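Local coordinates for Sts-2 protein (Mus musculus, PDB 3D6A) that probably interferes with CBL-mediated down-regulation of receptor tyrosine kinases, promoting surface accumulation of activated receptors such as T-cell receptors, and is represented here by its histidine phosphatase domain, at residues 12-17 with 197-202; 17-22 with 68-73; 62-67 with 97-102; 90-95 with 115-120. All blocks are in the same frame, centred on the assembly; numbering follows the deposited sequence.

Contact 1. Residues 12-17 with 197-202; sequences ILVIRH and TLIVSH. Unlike the reference sequence in segment 12-17: Ile15 (reference Val). With W (tungsten ion), chain J.
Leu13 and Ile15 each use both their backbone N and O to bond Thr197, Ile199 and Ser201, pairing two inner, parallel strands of the sheet. Four nearly straight bonds alternate between them, among them Ile199 N to Leu13 O (2.8 Å) and Ile15 N to Ile199 O (2.8 Å). A fifth, His17 N to Ser201 O, is longer (3.2 Å) and bent to 140°, at the point where both chains leave the sheet.

Aliphatic side chains sort onto two faces. Ile12, Thr197, Val14 and Ile199 share one, where Ile12 CD1 lies alongside Thr197 CB and its CG2 branch meets Ile199 CG1; helix 172-187 packs against this side. Leu13, Leu198, Ile15 and Val200 share the other, with the CD2 methyls of Leu13 and Leu198 3.8 Å apart.

The ends carry polar chemistry. Arg16 and His17 begin the RHG motif of the histidine phosphatase family. With CG set between backbone N and carbonyl carbon (chi1 59°), the His17 ring presents NE2 to the tungsten ion at 2.5 Å, while Arg16 CG covers one ring face. The extended Arg16 donates through NE and NH2 to two tungsten-bound waters. His202, tied by NE2 to Ser95, turns its ring edge to the metal, ND1 3.9 Å from it. The largely apolar strands thus end in a nitrogen-rich rim, consistent with a pocket for an oxyanion such as phosphate.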
# COMPACT_ATOMS: atom_id res chain seq x y z
N ILE A 12 1.76 26.29 0.54
CA ILE A 12 1.69 25.56 -0.73
C ILE A 12 2.36 24.22 -0.53
O ILE A 12 3.56 24.16 -0.25
CB ILE A 12 2.39 26.33 -1.89
CG1 ILE A 12 1.63 27.61 -2.26
CG2 ILE A 12 2.60 25.42 -3.14
CD1 ILE A 12 0.37 27.38 -3.08
N LEU A 13 1.59 23.14 -0.64
CA LEU A 13 2.14 21.79 -0.49
C LEU A 13 2.15 21.13 -1.87
O LEU A 13 1.10 20.88 -2.46
CB LEU A 13 1.33 20.96 0.53
CG LEU A 13 1.81 19.56 1.02
CD1 LEU A 13 3.12 19.60 1.77
CD2 LEU A 13 0.74 18.95 1.91
N VAL A 14 3.34 20.89 -2.39
CA VAL A 14 3.50 20.25 -3.68
C VAL A 14 3.69 18.76 -3.42
O VAL A 14 4.56 18.36 -2.65
CB VAL A 14 4.71 20.80 -4.47
CG1 VAL A 14 4.67 20.30 -5.94
CG2 VAL A 14 4.74 22.31 -4.42
N ILE A 15 2.88 17.95 -4.09
CA ILE A 15 2.81 16.50 -3.88
C ILE A 15 3.00 15.73 -5.21
O ILE A 15 2.27 15.97 -6.17
CB ILE A 15 1.43 16.13 -3.26
CG1 ILE A 15 1.15 17.00 -2.03
CG2 ILE A 15 1.37 14.64 -2.91
CD1 ILE A 15 -0.20 16.77 -1.36
N ARG A 16 3.95 14.79 -5.26
CA ARG A 16 4.08 13.88 -6.41
C ARG A 16 2.96 12.86 -6.33
O ARG A 16 2.55 12.45 -5.23
CB ARG A 16 5.44 13.16 -6.44
CG ARG A 16 5.65 12.26 -7.72
CD ARG A 16 6.81 11.27 -7.59
NE ARG A 16 6.94 10.48 -8.82
CZ ARG A 16 7.63 9.36 -8.96
NH1 ARG A 16 8.30 8.83 -7.94
NH2 ARG A 16 7.64 8.76 -10.16
N HIS A 17 2.47 12.45 -7.50
CA HIS A 17 1.44 11.43 -7.63
C HIS A 17 1.90 10.08 -7.06
O HIS A 17 3.13 9.82 -6.95
CB HIS A 17 1.11 11.24 -9.12
CG HIS A 17 2.29 10.83 -9.95
ND1 HIS A 17 2.78 9.54 -9.95
CD2 HIS A 17 3.03 11.52 -10.85
CE1 HIS A 17 3.81 9.48 -10.78
NE2 HIS A 17 3.98 10.67 -11.34
N THR A 197 -2.89 25.23 0.24
CA THR A 197 -3.23 24.81 -1.12
C THR A 197 -2.38 23.60 -1.55
O THR A 197 -1.16 23.61 -1.37
CB THR A 197 -3.01 25.96 -2.13
OG1 THR A 197 -3.94 27.01 -1.85
CG2 THR A 197 -3.19 25.49 -3.56
N LEU A 198 -3.03 22.59 -2.13
CA LEU A 198 -2.32 21.39 -2.62
C LEU A 198 -2.06 21.51 -4.10
O LEU A 198 -2.94 21.93 -4.85
CB LEU A 198 -3.09 20.09 -2.32
CG LEU A 198 -3.61 19.85 -0.89
CD1 LEU A 198 -4.35 18.48 -0.73
CD2 LEU A 198 -2.48 19.96 0.10
N ILE A 199 -0.83 21.18 -4.49
CA ILE A 199 -0.42 21.10 -5.88
C ILE A 199 -0.03 19.63 -6.16
O ILE A 199 1.03 19.17 -5.74
CB ILE A 199 0.77 22.06 -6.22
CG1 ILE A 199 0.50 23.50 -5.76
CG2 ILE A 199 1.16 21.97 -7.72
CD1 ILE A 199 -0.73 24.15 -6.32
N VAL A 200 -0.91 18.91 -6.85
CA VAL A 200 -0.69 17.51 -7.09
C VAL A 200 -0.20 17.36 -8.52
O VAL A 200 -0.91 17.69 -9.49
CB VAL A 200 -1.94 16.67 -6.79
CG1 VAL A 200 -1.60 15.20 -6.78
CG2 VAL A 200 -2.52 17.06 -5.44
N SER A 201 1.04 16.90 -8.66
CA SER A 201 1.73 17.04 -9.91
C SER A 201 2.82 15.98 -10.04
O SER A 201 2.68 14.86 -9.54
CB SER A 201 2.26 18.47 -10.04
OG SER A 201 2.96 18.70 -11.24
N HIS A 202 3.91 16.33 -10.72
CA HIS A 202 4.99 15.38 -10.98
C HIS A 202 6.21 15.71 -10.15
O HIS A 202 6.31 16.81 -9.61
CB HIS A 202 5.37 15.41 -12.46
CG HIS A 202 4.20 15.29 -13.37
ND1 HIS A 202 3.76 14.08 -13.86
CD2 HIS A 202 3.34 16.23 -13.84
CE1 HIS A 202 2.68 14.28 -14.60
NE2 HIS A 202 2.40 15.57 -14.60
W W J . 6.10 11.17 -12.62
O HOH W 1 6.65 9.23 -12.75
O HOH W 2 6.53 12.11 -10.88
O HOH W 3 4.31 11.57 -13.46

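Contact 2. Residues 17-22 with 68-73; sequences HGERVD and SSCGIF. With W (tungsten ion), chain J.
The flat carboxylate of Glu19 meets segment 68-73 through OE1, which accepts from Ser68 OG and also lies 3.2 Å from Cys70 CB; the modelled 2.5 Å between Glu19 OE1 and Ser68 OG is very short and its exact length doubtful. Two further flat groups look toward the tungsten ion, the ring of His17 and the guanidinium of Arg20, which has the metal at its edge and in its plane, NH1 coming to 3.9 Å. ND1 helps fix the rotation of the His17 ring, donating almost straight (177°) to Gly18 O. Arg20 is held side-on by Asp22, NE and NH2 each reaching the syn lone pair of a different carboxylate oxygen at 2.8 Å, though both oxygens sit somewhat out of the guanidinium plane. From the second subunit, Gly261 N donates to Glu19 OE2, and Phe73 of that subunit stacks on Phe73 of this chain.

Ser68 N donates to Glu19 O (2.9 Å), and Gly71 CA approaches Glu19 N to 3.4 Å, letting the loop lie directly on the first turn of the helix. Val21 CG1 rests on Ser68 CA. Ser68 itself is the N-cap: its OG accepts from Gly71 N at 3.1 Å, so this hydroxyl joins the helix start to Glu19.

The loop following strand 11-16 is therefore seated on the N-terminus of helix 69-85, just before helix 21-25.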
# COMPACT_ATOMS: atom_id res chain seq x y z
N HIS A 17 2.47 12.45 -7.50
CA HIS A 17 1.44 11.43 -7.63
C HIS A 17 1.90 10.08 -7.06
O HIS A 17 3.13 9.82 -6.95
CB HIS A 17 1.11 11.24 -9.12
CG HIS A 17 2.29 10.83 -9.95
ND1 HIS A 17 2.78 9.54 -9.95
CD2 HIS A 17 3.03 11.52 -10.85
CE1 HIS A 17 3.81 9.48 -10.78
NE2 HIS A 17 3.98 10.67 -11.34
N GLY A 18 0.93 9.22 -6.76
CA GLY A 18 1.21 7.87 -6.28
C GLY A 18 1.72 6.97 -7.38
O GLY A 18 1.80 7.37 -8.53
N GLU A 19 2.09 5.75 -6.99
CA GLU A 19 2.66 4.76 -7.88
C GLU A 19 1.71 4.54 -9.06
O GLU A 19 0.52 4.31 -8.87
CB GLU A 19 2.86 3.43 -7.12
CG GLU A 19 3.55 2.34 -7.92
CD GLU A 19 3.55 1.00 -7.23
OE1 GLU A 19 2.48 0.34 -7.17
OE2 GLU A 19 4.64 0.59 -6.76
N ARG A 20 2.26 4.63 -10.27
CA ARG A 20 1.56 4.27 -11.52
C ARG A 20 1.74 2.81 -11.90
O ARG A 20 2.78 2.17 -11.57
CB ARG A 20 1.96 5.21 -12.69
CG ARG A 20 3.24 5.94 -12.48
CD ARG A 20 3.50 7.13 -13.39
NE ARG A 20 3.65 6.76 -14.79
CZ ARG A 20 4.35 7.47 -15.67
NH1 ARG A 20 5.00 8.56 -15.28
NH2 ARG A 20 4.43 7.07 -16.95
N VAL A 21 0.73 2.25 -12.55
CA VAL A 21 0.77 0.85 -12.99
C VAL A 21 1.97 0.56 -13.90
O VAL A 21 2.58 -0.52 -13.81
CB VAL A 21 -0.55 0.39 -13.72
CG1 VAL A 21 -1.69 0.23 -12.73
CG2 VAL A 21 -0.93 1.34 -14.84
N ASP A 22 2.32 1.50 -14.77
CA ASP A 22 3.44 1.26 -15.70
C ASP A 22 4.82 1.31 -15.04
O ASP A 22 5.76 0.73 -15.58
CB ASP A 22 3.37 2.16 -16.93
CG ASP A 22 3.56 3.63 -16.62
OD1 ASP A 22 3.40 4.01 -15.44
OD2 ASP A 22 3.87 4.40 -17.55
N SER A 68 -1.68 2.54 -9.61
CA SER A 68 -1.79 1.16 -9.21
C SER A 68 -2.61 1.12 -7.90
O SER A 68 -2.93 2.16 -7.34
CB SER A 68 -0.37 0.59 -9.03
OG SER A 68 0.24 1.14 -7.88
N SER A 69 -2.97 -0.07 -7.43
CA SER A 69 -3.61 -0.21 -6.11
C SER A 69 -2.71 0.31 -4.97
O SER A 69 -3.19 0.85 -3.96
CB SER A 69 -3.96 -1.68 -5.84
OG SER A 69 -4.79 -2.19 -6.87
N CYS A 70 -1.39 0.15 -5.13
CA CYS A 70 -0.44 0.66 -4.13
C CYS A 70 -0.43 2.19 -4.15
O CYS A 70 -0.36 2.82 -3.10
CB CYS A 70 0.97 0.10 -4.36
SG CYS A 70 2.15 0.50 -3.06
N GLY A 71 -0.54 2.78 -5.33
CA GLY A 71 -0.53 4.24 -5.46
C GLY A 71 -1.77 4.90 -4.86
O GLY A 71 -1.69 6.01 -4.39
N ILE A 72 -2.91 4.19 -4.91
CA ILE A 72 -4.17 4.61 -4.30
C ILE A 72 -4.01 4.59 -2.79
O ILE A 72 -4.35 5.57 -2.11
CB ILE A 72 -5.34 3.68 -4.75
CG1 ILE A 72 -5.62 3.86 -6.25
CG2 ILE A 72 -6.60 3.86 -3.86
CD1 ILE A 72 -6.57 2.82 -6.85
N PHE A 73 -3.46 3.48 -2.27
CA PHE A 73 -3.09 3.36 -0.85
C PHE A 73 -2.19 4.52 -0.37
O PHE A 73 -2.46 5.14 0.67
CB PHE A 73 -2.43 1.98 -0.58
CG PHE A 73 -1.35 2.00 0.49
CD1 PHE A 73 -1.69 2.18 1.84
CD2 PHE A 73 -0.01 1.81 0.14
CE1 PHE A 73 -0.71 2.20 2.81
CE2 PHE A 73 0.98 1.84 1.09
CZ PHE A 73 0.64 2.04 2.45
W W J . 6.10 11.17 -12.62
O HOH W 1 6.65 9.23 -12.75
O HOH W 3 4.31 11.57 -13.46
O HOH W 2 6.53 12.11 -10.88

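Contact 3. Residues 62-67 with 97-102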
# COMPACT_ATOMS: atom_id res chain seq x y z
N GLU A 62 -2.74 4.56 -22.94
CA GLU A 62 -1.39 4.24 -23.39
C GLU A 62 -0.33 5.16 -22.77
O GLU A 62 0.64 4.69 -22.17
CB GLU A 62 -1.34 4.33 -24.92
CG GLU A 62 -0.29 3.46 -25.58
CD GLU A 62 -0.28 3.61 -27.09
OE1 GLU A 62 -1.27 3.21 -27.74
OE2 GLU A 62 0.71 4.14 -27.63
N ASN A 63 -0.53 6.47 -22.91
CA ASN A 63 0.41 7.44 -22.35
C ASN A 63 -0.20 8.21 -21.19
O ASN A 63 0.26 9.29 -20.86
CB ASN A 63 0.87 8.42 -23.44
CG ASN A 63 1.44 7.73 -24.65
OD1 ASN A 63 2.34 6.89 -24.56
ND2 ASN A 63 0.90 8.07 -25.81
N ASP A 64 -1.25 7.65 -20.60
CA ASP A 64 -1.91 8.27 -19.46
C ASP A 64 -2.31 7.17 -18.49
O ASP A 64 -3.50 6.90 -18.33
CB ASP A 64 -3.13 9.06 -19.92
CG ASP A 64 -3.60 10.09 -18.91
OD1 ASP A 64 -2.83 10.43 -17.98
OD2 ASP A 64 -4.75 10.57 -19.05
N PRO A 65 -1.32 6.53 -17.84
CA PRO A 65 -1.64 5.40 -16.99
C PRO A 65 -2.28 5.85 -15.67
O PRO A 65 -2.02 6.97 -15.20
CB PRO A 65 -0.27 4.76 -16.74
CG PRO A 65 0.70 5.90 -16.84
CD PRO A 65 0.13 6.81 -17.88
N PRO A 66 -3.14 4.99 -15.10
CA PRO A 66 -3.71 5.26 -13.79
C PRO A 66 -2.78 4.82 -12.67
O PRO A 66 -1.77 4.16 -12.92
CB PRO A 66 -4.96 4.36 -13.78
CG PRO A 66 -4.56 3.19 -14.58
CD PRO A 66 -3.68 3.74 -15.68
N LEU A 67 -3.14 5.19 -11.45
CA LEU A 67 -2.51 4.69 -10.24
C LEU A 67 -2.69 3.19 -10.13
O LEU A 67 -3.73 2.64 -10.50
CB LEU A 67 -3.17 5.36 -9.03
CG LEU A 67 -2.62 6.60 -8.33
CD1 LEU A 67 -1.55 7.43 -9.05
CD2 LEU A 67 -3.75 7.44 -7.72
N ALA A 97 -2.75 15.05 -15.95
CA ALA A 97 -2.43 13.61 -15.99
C ALA A 97 -3.33 12.83 -15.05
O ALA A 97 -3.51 13.22 -13.90
CB ALA A 97 -0.94 13.37 -15.66
N LEU A 98 -3.90 11.74 -15.54
CA LEU A 98 -4.80 10.90 -14.76
C LEU A 98 -4.25 10.56 -13.40
O LEU A 98 -4.96 10.69 -12.41
CB LEU A 98 -5.10 9.61 -15.53
CG LEU A 98 -6.04 8.58 -14.92
CD1 LEU A 98 -7.39 9.22 -14.65
CD2 LEU A 98 -6.18 7.38 -15.88
N ARG A 99 -2.99 10.13 -13.34
CA ARG A 99 -2.33 9.76 -12.07
C ARG A 99 -2.39 10.88 -11.03
O ARG A 99 -2.51 10.61 -9.82
CB ARG A 99 -0.88 9.30 -12.29
CG ARG A 99 -0.01 10.28 -13.07
CD ARG A 99 1.19 9.55 -13.61
NE ARG A 99 2.20 10.42 -14.24
CZ ARG A 99 2.21 10.75 -15.53
NH1 ARG A 99 1.25 10.33 -16.35
NH2 ARG A 99 3.19 11.52 -15.99
N CYS A 100 -2.36 12.12 -11.52
CA CYS A 100 -2.37 13.30 -10.64
C CYS A 100 -3.77 13.64 -10.14
O CYS A 100 -3.97 13.90 -8.95
CB CYS A 100 -1.66 14.50 -11.29
SG CYS A 100 0.07 14.15 -11.80
N VAL A 101 -4.76 13.61 -11.04
CA VAL A 101 -6.15 13.87 -10.65
C VAL A 101 -6.65 12.81 -9.67
O VAL A 101 -7.34 13.14 -8.70
CB VAL A 101 -7.10 14.01 -11.86
CG1 VAL A 101 -8.53 14.22 -11.39
CG2 VAL A 101 -6.68 15.19 -12.74
N GLN A 102 -6.25 11.55 -9.90
CA GLN A 102 -6.58 10.43 -9.01
C GLN A 102 -5.95 10.57 -7.62
O GLN A 102 -6.58 10.27 -6.61
CB GLN A 102 -6.13 9.09 -9.62
CG GLN A 102 -7.03 8.55 -10.70
CD GLN A 102 -6.51 7.25 -11.32
OE1 GLN A 102 -5.32 7.10 -11.58
NE2 GLN A 102 -7.43 6.33 -11.61
O HOH W 4 -1.36 9.35 -15.89
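Asp64 and Gln102 supply the two direct hydrogen bonds between the loop 62-67 and the start of helix 98-111. Asp64 OD1 accepts from Leu98 N (3.0 Å) on its syn side, and the two side chains cross at about a right angle; OD2 forms a salt bridge with Arg54. At the other end Gln102 brings OE1 to Leu67 N at 2.9 Å, a nearly straight bond (168°) whose donor is tilted from the amide plane.

One water donates to Asp64 OD1 and Pro65 O and accepts from Arg99 N and NH1, the last at 2.8 Å, bridging Asp64 OD1 and Arg99 NH1, 4.4 Å apart.

Helix 98-111 follows strand 89-94 in the alpha/beta fold of the histidine phosphatase family, and its first turn faces the metal site: Arg99 lies against His17 and His202, with NH2 in a salt bridge to Glu132 and Ala97 CB over one face of the guanidinium, displaced toward its rim.

Among apolar groups, Leu98 CD2 touches Pro66 CB at 3.9 Å. Leu67 CD1 lies against Arg99 O and CB, while the Leu67 and Gln102 side chains slide past each other in opposite directions, Leu67 CD2 3.5 Å from Gln102 CB.

Contact 4. Residues 90-95 with 115-120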
# COMPACT_ATOMS: atom_id res chain seq x y z
N THR A 90 -7.47 24.44 1.68
CA THR A 90 -8.41 25.37 1.07
C THR A 90 -8.60 25.29 -0.45
O THR A 90 -9.61 25.79 -0.98
CB THR A 90 -8.05 26.82 1.45
OG1 THR A 90 -6.64 27.02 1.29
CG2 THR A 90 -8.40 27.06 2.87
N ALA A 91 -7.65 24.68 -1.14
CA ALA A 91 -7.72 24.55 -2.60
C ALA A 91 -6.82 23.39 -3.02
O ALA A 91 -5.91 23.04 -2.30
CB ALA A 91 -7.29 25.85 -3.28
N VAL A 92 -7.12 22.80 -4.17
CA VAL A 92 -6.36 21.69 -4.72
C VAL A 92 -6.23 21.92 -6.22
O VAL A 92 -7.22 22.11 -6.92
CB VAL A 92 -7.04 20.30 -4.42
CG1 VAL A 92 -6.22 19.14 -5.00
CG2 VAL A 92 -7.24 20.10 -2.91
N PHE A 93 -4.99 21.94 -6.70
CA PHE A 93 -4.72 22.05 -8.13
C PHE A 93 -4.05 20.76 -8.55
O PHE A 93 -3.25 20.22 -7.80
CB PHE A 93 -3.80 23.25 -8.41
CG PHE A 93 -4.44 24.60 -8.15
CD1 PHE A 93 -4.58 25.09 -6.85
CD2 PHE A 93 -4.88 25.39 -9.19
CE1 PHE A 93 -5.16 26.32 -6.60
CE2 PHE A 93 -5.47 26.64 -8.96
CZ PHE A 93 -5.61 27.10 -7.66
N ALA A 94 -4.41 20.25 -9.73
CA ALA A 94 -3.83 19.02 -10.23
C ALA A 94 -3.35 19.14 -11.66
O ALA A 94 -3.96 19.83 -12.47
CB ALA A 94 -4.82 17.85 -10.10
N SER A 95 -2.25 18.46 -11.96
CA SER A 95 -1.81 18.22 -13.32
C SER A 95 -2.93 17.45 -14.04
O SER A 95 -3.59 16.60 -13.43
CB SER A 95 -0.54 17.38 -13.29
OG SER A 95 -0.24 16.79 -14.54
N LYS A 115 -16.32 16.54 -1.51
CA LYS A 115 -17.56 17.20 -1.90
C LYS A 115 -17.41 18.71 -1.80
O LYS A 115 -18.05 19.45 -2.55
CB LYS A 115 -18.71 16.77 -0.99
CG LYS A 115 -18.95 15.27 -0.85
CD LYS A 115 -20.25 15.01 -0.05
CE LYS A 115 -20.40 13.55 0.38
NZ LYS A 115 -21.71 13.32 1.09
N LYS A 116 -16.57 19.16 -0.87
CA LYS A 116 -16.46 20.58 -0.55
C LYS A 116 -15.52 21.33 -1.49
O LYS A 116 -15.76 22.50 -1.82
CB LYS A 116 -16.03 20.76 0.90
CG LYS A 116 -15.69 22.20 1.27
CD LYS A 116 -15.16 22.32 2.70
CE LYS A 116 -14.81 23.77 3.02
NZ LYS A 116 -16.01 24.67 2.91
N LEU A 117 -14.44 20.68 -1.90
CA LEU A 117 -13.44 21.33 -2.75
C LEU A 117 -13.38 20.66 -4.10
O LEU A 117 -13.35 19.44 -4.20
CB LEU A 117 -12.05 21.30 -2.10
CG LEU A 117 -11.87 21.89 -0.70
CD1 LEU A 117 -10.47 21.59 -0.18
CD2 LEU A 117 -12.13 23.41 -0.68
N LYS A 118 -13.39 21.48 -5.15
CA LYS A 118 -13.27 20.99 -6.51
C LYS A 118 -11.81 21.02 -6.90
O LYS A 118 -11.07 21.93 -6.51
CB LYS A 118 -14.08 21.84 -7.48
CG LYS A 118 -15.58 21.79 -7.29
CD LYS A 118 -16.25 22.81 -8.18
CE LYS A 118 -17.76 22.72 -8.10
NZ LYS A 118 -18.38 23.90 -8.78
N ILE A 119 -11.40 19.99 -7.64
CA ILE A 119 -10.04 19.87 -8.11
C ILE A 119 -9.94 20.79 -9.31
O ILE A 119 -10.69 20.63 -10.27
CB ILE A 119 -9.72 18.40 -8.51
CG1 ILE A 119 -9.75 17.48 -7.27
CG2 ILE A 119 -8.38 18.31 -9.25
CD1 ILE A 119 -10.06 16.01 -7.55
N ARG A 120 -9.02 21.75 -9.25
CA ARG A 120 -8.76 22.63 -10.39
C ARG A 120 -7.68 22.01 -11.27
O ARG A 120 -6.55 21.80 -10.82
CB ARG A 120 -8.33 24.00 -9.89
CG ARG A 120 -9.44 24.75 -9.19
CD ARG A 120 -8.95 26.01 -8.51
NE ARG A 120 -10.05 26.66 -7.81
CZ ARG A 120 -9.92 27.59 -6.87
NH1 ARG A 120 -8.72 28.00 -6.50
NH2 ARG A 120 -10.99 28.12 -6.32
O HOH W 5 -9.74 23.61 -5.20
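Phe93 and Arg120 meet where the beta-alpha-beta unit of strand 89-94, helix 98-111 and strand 119-121 closes, its two strands lying side by side and parallel at one border of the sheet. Two backbone bonds hold the pair: Arg120 N donates to Val92 O (3.0 Å) and Ala94 N to Arg120 O (2.9 Å), so the arginine is gripped at both its amide and its carbonyl.

On the face shared by Phe93 and Arg120, the aliphatic part of the arginine passes obliquely beside the ring, Arg120 CD 3.6 Å from both CE2 and CZ of Phe93. The ring and guanidinium planes stand 71° apart, which makes this no flat stack; the edge of the guanidinium is what faces Phe93 CZ. Arg120 is extended from CG to NE, carrying NH1 on toward Ala91 CB. On the other side Ala94 CB packs against Ile119 CG2 at 3.7 Å. Before the strand, Leu117 CD2 lies against Thr90 O.

Farther out, Phe93 is positioned by strand 196-201, resting on Thr197 and Ile199, while Val92 and Ile119 both lean on Leu108 of helix 98-111. Arg120 NE forms a long, weak ion pair with Asp154. Toward the start of strand 89-94 the backbones part, the CA atoms of Ala91 and Leu117 6.6 Å apart, and a water links Val92 N (2.9 Å) to Lys118 O (2.5 Å).

Contacts 1 and 4 are neighbours in one sheet: Phe93 N lies 2.8 Å from Leu198 O, and Phe93 O lies 2.8 Å from Val200 N, both probable hydrogen bonds, with the contact centres about 11 Å apart. Contacts 1 and 2 share His17 and the tungsten ion. Contact 3 closes the same site from the helix side, Arg99 NE coming to 3.4 Å from His17 NE2 and Arg99 NH2 to 3.1 Å from His202 CE1. Contacts 2 and 3, with centres about 9 Å apart, are joined by a probable hydrogen bond from Val21 N to Pro66 O (3.2 Å). Contact 4 stands back from the metal, the side chain of Ala94 about 13 Å from the tungsten ion.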